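Local coordinates for AbiEi antitoxin C-terminal domain-containing protein (Mycobacterium tuberculosis, PDB 1ZEL) that is of unknown function but probably binds DNA, combining winged-helix architecture with a C-terminal domain related to AbiEi antitoxins, at residues E184-Q189 / D208-D213; Y115-P120 / L203-D208; I190-A195 / T228-R233; R233-L238 / Q248-K253. All blocks are in the same frame, centred on the assembly; numbering follows the deposited sequence.

Contact 1: E184-Q189 / D208-D213. With NA (sodium ion), chain C.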
# COMPACT_ATOMS: atom_id res chain seq x y z
N GLU A 184 8.74 5.84 9.13
CA GLU A 184 8.41 5.67 10.54
C GLU A 184 7.18 4.81 10.72
O GLU A 184 7.18 3.87 11.50
CB GLU A 184 8.27 7.02 11.25
CG GLU A 184 9.59 7.79 11.26
CD GLU A 184 9.67 8.84 10.17
OE1 GLU A 184 8.87 8.75 9.21
OE2 GLU A 184 10.52 9.75 10.27
N ALA A 185 6.12 5.11 9.97
CA ALA A 185 4.88 4.34 10.13
C ALA A 185 5.07 2.92 9.63
O ALA A 185 4.52 1.98 10.20
CB ALA A 185 3.71 5.04 9.45
N LEU A 186 5.88 2.76 8.58
CA LEU A 186 6.22 1.43 8.10
C LEU A 186 6.94 0.63 9.18
O LEU A 186 6.56 -0.50 9.48
CB LEU A 186 7.09 1.51 6.85
CG LEU A 186 7.67 0.18 6.39
CD1 LEU A 186 6.59 -0.83 5.93
CD2 LEU A 186 8.65 0.48 5.31
N LEU A 187 7.95 1.24 9.80
CA LEU A 187 8.75 0.52 10.78
C LEU A 187 7.84 0.15 11.96
O LEU A 187 7.90 -0.97 12.48
CB LEU A 187 9.93 1.37 11.25
CG LEU A 187 11.01 0.68 12.08
CD1 LEU A 187 12.39 1.32 11.84
CD2 LEU A 187 10.62 0.73 13.59
N VAL A 188 7.03 1.10 12.40
CA VAL A 188 6.14 0.80 13.53
C VAL A 188 5.13 -0.29 13.16
O VAL A 188 4.81 -1.15 13.98
CB VAL A 188 5.46 2.05 14.08
CG1 VAL A 188 4.42 1.67 15.13
CG2 VAL A 188 6.54 2.99 14.69
N GLN A 189 4.66 -0.27 11.93
CA GLN A 189 3.71 -1.28 11.48
C GLN A 189 4.32 -2.67 11.60
O GLN A 189 3.73 -3.58 12.18
CB GLN A 189 3.30 -1.06 10.02
CG GLN A 189 2.31 -2.12 9.52
CD GLN A 189 2.32 -2.28 8.03
OE1 GLN A 189 2.51 -1.32 7.30
NE2 GLN A 189 2.09 -3.51 7.56
N ASP A 208 19.37 -0.88 7.35
CA ASP A 208 20.21 0.32 7.59
C ASP A 208 19.61 1.55 6.86
O ASP A 208 19.48 2.66 7.44
CB ASP A 208 21.66 0.08 7.14
CG ASP A 208 21.79 -0.47 5.70
OD1 ASP A 208 20.79 -0.71 4.97
OD2 ASP A 208 22.94 -0.68 5.30
N ASP A 209 19.19 1.30 5.62
CA ASP A 209 18.60 2.32 4.76
C ASP A 209 17.31 2.85 5.41
O ASP A 209 17.10 4.05 5.49
CB ASP A 209 18.31 1.70 3.38
CG ASP A 209 18.05 2.75 2.28
OD1 ASP A 209 17.99 3.97 2.58
OD2 ASP A 209 17.94 2.33 1.11
N LEU A 210 16.45 1.95 5.87
CA LEU A 210 15.18 2.35 6.51
C LEU A 210 15.41 3.19 7.76
O LEU A 210 14.84 4.30 7.93
CB LEU A 210 14.37 1.09 6.84
CG LEU A 210 13.17 1.18 7.79
CD1 LEU A 210 12.09 2.09 7.28
CD2 LEU A 210 12.59 -0.21 8.03
N VAL A 211 16.28 2.69 8.62
CA VAL A 211 16.53 3.27 9.94
C VAL A 211 17.12 4.67 9.82
O VAL A 211 16.74 5.57 10.57
CB VAL A 211 17.43 2.32 10.76
CG1 VAL A 211 18.03 3.04 11.97
CG2 VAL A 211 16.64 1.10 11.21
N ALA A 212 18.05 4.86 8.89
CA ALA A 212 18.58 6.19 8.59
C ALA A 212 17.50 7.22 8.18
O ALA A 212 17.72 8.43 8.30
CB ALA A 212 19.67 6.10 7.51
N ASP A 213 16.35 6.75 7.70
CA ASP A 213 15.28 7.65 7.24
C ASP A 213 14.21 7.94 8.27
O ASP A 213 13.26 8.65 7.95
CB ASP A 213 14.57 7.08 5.99
CG ASP A 213 15.52 6.89 4.82
OD1 ASP A 213 16.58 7.52 4.82
OD2 ASP A 213 15.24 6.09 3.91
NA NA C . 17.68 5.85 3.77

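Contact 2: Y115-P120 / L203-D208. With FMT (formic acid), chain F.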
# COMPACT_ATOMS: atom_id res chain seq x y z
N TYR A 115 13.08 0.25 -0.03
CA TYR A 115 13.68 -0.73 0.88
C TYR A 115 13.56 -2.18 0.41
O TYR A 115 13.92 -3.09 1.16
CB TYR A 115 13.12 -0.56 2.31
CG TYR A 115 13.15 0.87 2.80
CD1 TYR A 115 12.02 1.47 3.36
CD2 TYR A 115 14.28 1.64 2.65
CE1 TYR A 115 12.05 2.79 3.77
CE2 TYR A 115 14.31 2.97 3.06
CZ TYR A 115 13.20 3.53 3.62
OH TYR A 115 13.22 4.84 4.02
N LEU A 116 13.09 -2.41 -0.81
CA LEU A 116 12.90 -3.78 -1.28
C LEU A 116 13.61 -4.04 -2.58
O LEU A 116 13.56 -3.23 -3.51
CB LEU A 116 11.40 -4.14 -1.43
CG LEU A 116 10.46 -4.14 -0.22
CD1 LEU A 116 9.06 -4.50 -0.62
CD2 LEU A 116 10.93 -5.11 0.85
N ASP A 117 14.26 -5.20 -2.65
CA ASP A 117 14.93 -5.67 -3.86
C ASP A 117 13.97 -5.88 -5.03
O ASP A 117 14.30 -5.57 -6.17
CB ASP A 117 15.66 -6.97 -3.54
CG ASP A 117 16.81 -6.76 -2.56
OD1 ASP A 117 17.51 -5.73 -2.71
OD2 ASP A 117 17.01 -7.62 -1.66
N ARG A 118 12.78 -6.40 -4.74
CA ARG A 118 11.86 -6.85 -5.77
C ARG A 118 10.52 -6.19 -5.59
O ARG A 118 10.05 -6.04 -4.47
CB ARG A 118 11.65 -8.37 -5.70
CG ARG A 118 12.91 -9.26 -5.77
CD ARG A 118 13.85 -8.84 -6.89
NE ARG A 118 13.29 -9.02 -8.22
CZ ARG A 118 13.53 -8.20 -9.24
NH1 ARG A 118 14.30 -7.15 -9.06
NH2 ARG A 118 12.99 -8.43 -10.43
N GLN A 119 9.89 -5.82 -6.70
CA GLN A 119 8.53 -5.34 -6.64
C GLN A 119 7.66 -6.41 -6.03
O GLN A 119 7.68 -7.56 -6.47
CB GLN A 119 7.98 -4.95 -8.01
CG GLN A 119 6.56 -4.39 -7.91
CD GLN A 119 5.99 -4.00 -9.25
OE1 GLN A 119 6.66 -4.07 -10.27
NE2 GLN A 119 4.73 -3.55 -9.25
N PRO A 120 6.89 -6.04 -5.00
CA PRO A 120 6.01 -7.03 -4.42
C PRO A 120 4.78 -7.27 -5.30
O PRO A 120 4.35 -6.40 -6.07
CB PRO A 120 5.62 -6.39 -3.08
CG PRO A 120 5.63 -4.94 -3.35
CD PRO A 120 6.76 -4.73 -4.33
N LEU A 203 13.30 -7.30 2.70
CA LEU A 203 13.48 -6.05 3.46
C LEU A 203 14.77 -6.07 4.28
O LEU A 203 15.50 -5.08 4.31
CB LEU A 203 12.29 -5.81 4.39
CG LEU A 203 12.43 -4.64 5.38
CD1 LEU A 203 12.38 -3.29 4.64
CD2 LEU A 203 11.34 -4.71 6.41
N VAL A 204 15.05 -7.19 4.95
CA VAL A 204 16.06 -7.20 6.02
C VAL A 204 17.46 -6.77 5.60
O VAL A 204 18.18 -6.23 6.44
CB VAL A 204 16.09 -8.51 6.87
CG1 VAL A 204 14.83 -8.61 7.72
CG2 VAL A 204 16.27 -9.77 6.00
N PRO A 205 17.87 -6.99 4.33
CA PRO A 205 19.19 -6.46 3.92
C PRO A 205 19.25 -4.94 3.89
O PRO A 205 20.35 -4.38 3.87
CB PRO A 205 19.35 -7.00 2.49
CG PRO A 205 18.48 -8.22 2.47
CD PRO A 205 17.26 -7.74 3.21
N HIS A 206 18.10 -4.28 3.89
CA HIS A 206 18.01 -2.82 3.75
C HIS A 206 17.51 -2.10 5.01
O HIS A 206 17.05 -0.98 4.92
CB HIS A 206 17.11 -2.44 2.55
CG HIS A 206 17.44 -3.22 1.32
ND1 HIS A 206 18.73 -3.32 0.82
CD2 HIS A 206 16.67 -3.98 0.51
CE1 HIS A 206 18.73 -4.09 -0.25
NE2 HIS A 206 17.49 -4.50 -0.47
N LEU A 207 17.60 -2.75 6.17
CA LEU A 207 17.24 -2.09 7.43
C LEU A 207 18.09 -0.86 7.70
O LEU A 207 17.58 0.10 8.26
CB LEU A 207 17.34 -3.06 8.62
CG LEU A 207 16.30 -4.17 8.66
CD1 LEU A 207 16.53 -5.00 9.90
CD2 LEU A 207 14.87 -3.55 8.70
N ASP A 208 19.37 -0.88 7.35
CA ASP A 208 20.21 0.32 7.59
C ASP A 208 19.61 1.55 6.86
O ASP A 208 19.48 2.66 7.44
CB ASP A 208 21.66 0.08 7.14
CG ASP A 208 21.79 -0.47 5.70
OD1 ASP A 208 20.79 -0.71 4.97
OD2 ASP A 208 22.94 -0.68 5.30
C FMT F . 2.99 -2.74 -5.58
O1 FMT F . 3.51 -2.29 -6.61
O2 FMT F . 3.01 -2.15 -4.49

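Contact 3: I190-A195 / T228-R233. With FMT (formic acid), chain H.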
# COMPACT_ATOMS: atom_id res chain seq x y z
N ILE A 190 5.51 -2.83 11.04
CA ILE A 190 6.09 -4.17 10.97
C ILE A 190 6.64 -4.63 12.34
O ILE A 190 6.74 -5.83 12.60
CB ILE A 190 7.14 -4.22 9.84
CG1 ILE A 190 8.34 -3.35 10.19
CG2 ILE A 190 6.53 -3.66 8.54
CD1 ILE A 190 9.48 -3.46 9.16
N ALA A 191 7.00 -3.69 13.21
CA ALA A 191 7.36 -4.03 14.61
C ALA A 191 6.11 -4.43 15.40
O ALA A 191 6.12 -5.40 16.18
CB ALA A 191 8.06 -2.85 15.29
N THR A 192 5.02 -3.70 15.20
CA THR A 192 3.78 -3.96 15.94
C THR A 192 3.18 -5.29 15.55
O THR A 192 2.77 -6.09 16.43
CB THR A 192 2.75 -2.82 15.75
OG1 THR A 192 3.30 -1.60 16.25
CG2 THR A 192 1.43 -3.11 16.48
N ARG A 193 3.14 -5.54 14.23
CA ARG A 193 2.52 -6.76 13.71
C ARG A 193 3.40 -7.33 12.60
O ARG A 193 3.11 -7.12 11.44
CB ARG A 193 1.12 -6.44 13.16
CG ARG A 193 0.07 -6.25 14.27
CD ARG A 193 -1.26 -5.79 13.74
NE ARG A 193 -1.98 -5.01 14.74
CZ ARG A 193 -3.25 -4.66 14.64
NH1 ARG A 193 -3.97 -5.03 13.59
NH2 ARG A 193 -3.81 -3.93 15.60
N PRO A 194 4.49 -8.03 12.96
CA PRO A 194 5.38 -8.56 11.94
C PRO A 194 4.68 -9.44 10.91
O PRO A 194 5.14 -9.51 9.79
CB PRO A 194 6.41 -9.35 12.74
CG PRO A 194 6.38 -8.72 14.12
CD PRO A 194 4.98 -8.28 14.33
N ALA A 195 3.57 -10.07 11.28
CA ALA A 195 2.87 -11.02 10.38
C ALA A 195 2.11 -10.27 9.29
O ALA A 195 1.74 -10.87 8.25
CB ALA A 195 1.91 -11.95 11.19
N THR A 228 3.92 -2.96 24.56
CA THR A 228 5.36 -2.84 24.85
C THR A 228 6.19 -3.63 23.87
O THR A 228 7.29 -3.22 23.48
CB THR A 228 5.64 -3.27 26.29
OG1 THR A 228 4.81 -2.49 27.16
CG2 THR A 228 7.12 -3.07 26.65
N SER A 229 5.66 -4.78 23.45
CA SER A 229 6.34 -5.61 22.45
C SER A 229 6.68 -4.87 21.16
O SER A 229 7.72 -5.13 20.57
CB SER A 229 5.52 -6.87 22.14
OG SER A 229 4.23 -6.53 21.71
N ALA A 230 5.80 -3.96 20.74
CA ALA A 230 6.06 -3.14 19.54
C ALA A 230 7.26 -2.25 19.73
O ALA A 230 8.09 -2.12 18.83
CB ALA A 230 4.82 -2.30 19.18
N TRP A 231 7.37 -1.65 20.92
CA TRP A 231 8.49 -0.81 21.29
C TRP A 231 9.78 -1.61 21.28
O TRP A 231 10.80 -1.17 20.74
CB TRP A 231 8.27 -0.22 22.69
CG TRP A 231 7.25 0.86 22.75
CD1 TRP A 231 5.89 0.70 22.78
CD2 TRP A 231 7.51 2.27 22.82
NE1 TRP A 231 5.28 1.95 22.86
CE2 TRP A 231 6.25 2.92 22.89
CE3 TRP A 231 8.68 3.04 22.84
CZ2 TRP A 231 6.14 4.32 22.98
CZ3 TRP A 231 8.57 4.43 22.91
CH2 TRP A 231 7.31 5.06 22.96
N GLN A 232 9.73 -2.80 21.88
CA GLN A 232 10.89 -3.71 21.89
C GLN A 232 11.35 -4.04 20.48
O GLN A 232 12.54 -3.90 20.15
CB GLN A 232 10.59 -4.99 22.67
CG GLN A 232 10.36 -4.74 24.17
CD GLN A 232 9.69 -5.92 24.84
OE1 GLN A 232 8.48 -5.94 24.97
NE2 GLN A 232 10.47 -6.91 25.24
N ARG A 233 10.40 -4.49 19.66
CA ARG A 233 10.72 -4.82 18.28
C ARG A 233 11.19 -3.64 17.44
O ARG A 233 12.16 -3.78 16.66
CB ARG A 233 9.57 -5.58 17.62
CG ARG A 233 9.32 -6.90 18.32
CD ARG A 233 8.50 -7.84 17.49
NE ARG A 233 7.11 -7.46 17.50
CZ ARG A 233 6.16 -8.04 18.22
NH1 ARG A 233 6.45 -9.04 19.04
NH2 ARG A 233 4.92 -7.60 18.12
C FMT H . 4.53 0.59 26.16
O1 FMT H . 5.35 0.12 26.95
O2 FMT H . 4.41 1.80 25.95
O HOH W 1 2.92 -5.41 19.16

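Contact 4: R233-L238 / Q248-K253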
# COMPACT_ATOMS: atom_id res chain seq x y z
N ARG A 233 10.40 -4.49 19.66
CA ARG A 233 10.72 -4.82 18.28
C ARG A 233 11.19 -3.64 17.44
O ARG A 233 12.16 -3.78 16.66
CB ARG A 233 9.57 -5.58 17.62
CG ARG A 233 9.32 -6.90 18.32
CD ARG A 233 8.50 -7.84 17.49
NE ARG A 233 7.11 -7.46 17.50
CZ ARG A 233 6.16 -8.04 18.22
NH1 ARG A 233 6.45 -9.04 19.04
NH2 ARG A 233 4.92 -7.60 18.12
N ALA A 234 10.58 -2.48 17.64
CA ALA A 234 10.97 -1.29 16.86
C ALA A 234 12.37 -0.86 17.24
O ALA A 234 13.17 -0.45 16.39
CB ALA A 234 9.99 -0.13 17.11
N SER A 235 12.66 -0.94 18.53
CA SER A 235 13.98 -0.55 19.03
C SER A 235 15.05 -1.50 18.54
O SER A 235 16.16 -1.07 18.18
CB SER A 235 13.98 -0.43 20.55
OG SER A 235 13.00 0.49 20.95
N TYR A 236 14.73 -2.80 18.52
CA TYR A 236 15.61 -3.81 17.95
C TYR A 236 15.86 -3.62 16.44
O TYR A 236 16.96 -3.91 15.95
CB TYR A 236 15.00 -5.20 18.18
CG TYR A 236 15.86 -6.32 17.67
CD1 TYR A 236 17.07 -6.62 18.29
CD2 TYR A 236 15.47 -7.09 16.58
CE1 TYR A 236 17.88 -7.66 17.84
CE2 TYR A 236 16.28 -8.13 16.12
CZ TYR A 236 17.48 -8.40 16.74
OH TYR A 236 18.27 -9.44 16.29
N LEU A 237 14.85 -3.17 15.71
CA LEU A 237 15.05 -2.80 14.29
C LEU A 237 16.05 -1.64 14.14
O LEU A 237 16.94 -1.67 13.27
CB LEU A 237 13.69 -2.49 13.59
CG LEU A 237 12.78 -3.73 13.33
CD1 LEU A 237 11.42 -3.29 12.79
CD2 LEU A 237 13.42 -4.77 12.39
N LEU A 238 15.97 -0.64 15.02
CA LEU A 238 16.98 0.42 14.99
C LEU A 238 18.37 -0.16 15.18
O LEU A 238 19.29 0.22 14.47
CB LEU A 238 16.71 1.51 16.03
CG LEU A 238 15.47 2.39 15.82
CD1 LEU A 238 15.46 3.58 16.77
CD2 LEU A 238 15.36 2.87 14.40
N GLN A 248 18.14 1.80 22.00
CA GLN A 248 18.04 1.78 23.46
C GLN A 248 17.38 3.06 24.02
O GLN A 248 16.61 3.00 25.00
CB GLN A 248 19.42 1.54 24.06
CG GLN A 248 19.93 0.11 23.75
CD GLN A 248 21.41 -0.08 24.00
OE1 GLN A 248 21.99 0.55 24.88
NE2 GLN A 248 22.02 -0.97 23.23
N ALA A 249 17.63 4.19 23.36
CA ALA A 249 17.01 5.45 23.78
C ALA A 249 15.52 5.43 23.49
O ALA A 249 14.72 5.92 24.29
CB ALA A 249 17.66 6.62 23.10
N LEU A 250 15.15 4.86 22.35
CA LEU A 250 13.74 4.79 21.97
C LEU A 250 13.04 3.88 22.95
O LEU A 250 11.95 4.19 23.44
CB LEU A 250 13.58 4.26 20.52
CG LEU A 250 12.11 4.09 20.08
CD1 LEU A 250 11.41 5.45 20.08
CD2 LEU A 250 12.02 3.41 18.72
N LEU A 251 13.69 2.76 23.27
CA LEU A 251 13.03 1.78 24.15
C LEU A 251 12.81 2.37 25.53
O LEU A 251 11.78 2.10 26.16
CB LEU A 251 13.80 0.44 24.23
CG LEU A 251 13.11 -0.70 25.00
CD1 LEU A 251 11.66 -0.96 24.57
CD2 LEU A 251 13.90 -1.96 24.89
N ALA A 252 13.74 3.20 25.98
CA ALA A 252 13.61 3.88 27.27
C ALA A 252 12.41 4.83 27.37
O ALA A 252 12.06 5.27 28.47
CB ALA A 252 14.90 4.58 27.63
N LYS A 253 11.77 5.14 26.25
CA LYS A 253 10.65 6.10 26.25
C LYS A 253 9.27 5.43 26.26
O LYS A 253 8.23 6.11 26.18
CB LYS A 253 10.79 7.09 25.09
CG LYS A 253 11.91 8.12 25.31
CD LYS A 253 12.18 8.93 24.05
CE LYS A 253 13.19 10.06 24.26
NZ LYS A 253 14.62 9.60 24.09

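Contact 1: E184-Q189 / D208-D213
Leu187 of helix 183-192 packs against Leu210 of helix 207-212 where the two short helical segments pass 10.4 Å apart at 121°. The packed part, a helix-helix interface within the AbiEi-type domain, is wholly aliphatic. Leu187 CD1 reaches Leu210 CD2 at 4.1 Å, the two side chains meeting at a slant, and touches Val211 CG2 at 4.3 Å. Leu210 has CG anti to its backbone N (chi1 166°), which carries both its methyls into this interface, CD1 lying against Leu186 CD2. Val211 sets off away from helix 183-192 yet still brings CG2 to Leu187.

Toward Glu184 the contact loosens. Its OE2 stands 3.8 Å from Asp213 O, and the carboxylate is taken up by Ser215 N and a salt bridge to Arg160. Asp208 and Ala212 lie on the exposed side of the second helix, near whose C-terminal end a sodium ion is bound. The metal takes Asp209 O at 2.5 Å, Asp209 OD1 at 2.2 Å and the Asp213 carboxylate bidentately, OD1 at 2.3 Å and OD2 at 2.5 Å. Arg167 belongs to the same site, and Tyr115 OH lies against Asp213 OD2 in a probable, unusually short hydrogen bond. The chemistry thus divides: hydrocarbon joins the helices, whereas sodium, bound by the second segment, probably offsets the repulsion between two adjacent carboxylates.

Contact 2: Y115-P120 / L203-D208
Leu116 and Leu203 bring their CA atoms to 5.3 Å and Tyr115 and His206 to 5.6 Å, so the loop after helix 106-113 runs close beside the turn that leads into helix 207-212. Its central feature is a His-carboxylate hydrogen bond within the AbiEi-type domain, made by the N-cap residue of that helix. His206 NE2 donates to Asp117 OD1 over 2.6 Å with an N-H...O angle of 148°. The oxygen lies close to the imidazole plane, but the bond reaches the carboxylate from above, 52° out of its plane, and the two flat groups stand nearly perpendicular at 81°.

Beside NE2 on the same rim of the ring, CD2 comes to 3.0 Å from Tyr115 O, near the ring plane. Pro205 CB sits 4.0 Å over the centre of one face, so the ring is held at its edge by the loop and on that face by its preceding neighbour. Carrying CG anti to its carbonyl carbon, His206 sets the ring against the Tyr115 carbonyl.

Next to this polar part the contact turns apolar. Leu203 CD1 packs on Tyr115 CB at 3.7 Å, and Leu116 CD2 lies 3.9 Å from Leu203 CB, with Phe197 touching both leucines. The Tyr115 ring leads away, toward Pro183 and Leu186 of helix 183-192 and its probable hydroxyl partner Asp213. At the exposed end of the loop, extended Gln119 donates from NE2 to O1 of a formic acid molecule, probably from the crystallisation liquor, 3.2 Å away.

Contact 3: I190-A195 / T228-R233
Ala191 and Thr192, the last turn of helix 183-192, present their carbonyls to the guanidinium of Arg233. The strong bond runs from NE to Ala191 O, 2.6 Å long and nearly straight at 167°, lying in both the carbonyl and the guanidinium plane. NH2 adds weak bonds to Ala191 O at 3.2 Å and to Thr192 O at 3.1 Å. The arginine chain bends at CG-CD (chi3 -76°), which turns this edge of the group onto the helix end. The arginine thus satisfies carbonyls at the C-terminal end of the helix, just where Arg193 leaves helical geometry, and its positive charge is probably favoured there.

A water adds a bridge, donating to Thr192 O at 2.8 Å and hydrogen-bonded to Ser229 OG.

Van der Waals contacts fill the rest. Ala191 CB meets Arg233 CB at 3.9 Å, and Ala230 CB touches Thr192 OG1 at 3.4 Å, a hydroxyl bonded to Val188 O. Pro194 CG stands 3.7 Å from Arg233 NE, the two side chains crossing at about a right angle.

Beyond the contact, Arg233 NH1 bonds Arg263 O in strand 262-264, one arginine thereby joining two helices and a strand, while Leu223 of helix 216-223 covers Ala230.

Contact 4: R233-L238 / Q248-K253
Ser235 carries OG beside its own backbone N (chi1 -57°), and Leu250 holds CG anti to its N (chi1 177°), which points the hydroxyl and the isobutyl branch into the interface between helices 228-240 and 244-251. The approach is close, with Ser235 CA 5.7 Å from Leu251 CA. Ser235 OG presses against Leu251 CB at 3.4 Å. Leu251 N is only 3.3 Å from the same oxygen, but the angle is too poor for a hydrogen bond; OG is instead bonded to Trp231 O, one turn back in its own helix. The hydroxyl is satisfied by its own helix while its oxygen packs against Leu251.

On one flank Leu250 CD2 gathers the hydrocarbon contacts: Leu238 CD1 at 4.0 Å, its chain crossing Leu250 about perpendicularly, and Ala234 CB at 4.4 Å. It also lies 3.8 Å from Ser235 OG.

These are sequential helices packed across a three-residue turn. Helix 216-223 flanks the pair, Leu219 meeting Leu238 and Leu223 meeting Leu250, and helix 183-192 packs on Ala234 through Leu187. Tyr281, in a loop, touches both Ser235 and Leu251, while strand 262-264 lies against Tyr236 and Leu237.

From the N terminus, contact 2 opens first, at the loop after helix 106-113, and closes after 82 intervening residues, at the entry to helix 207-212. Before it closes, contacts 1 and 3 open in succession on helix 183-192; contact 1 ends on helix 207-212 and contact 3 on helix 228-240, so all three cross one another. Contact 4 follows in series, closing the short turn to helix 244-251. Asp208 is common to contacts 1 and 2, and Arg233 to 3 and 4. Helix 183-192 is the shared hub: Ile190 meets Leu203 of contact 2, and Leu187 meets Leu237 of contact 4.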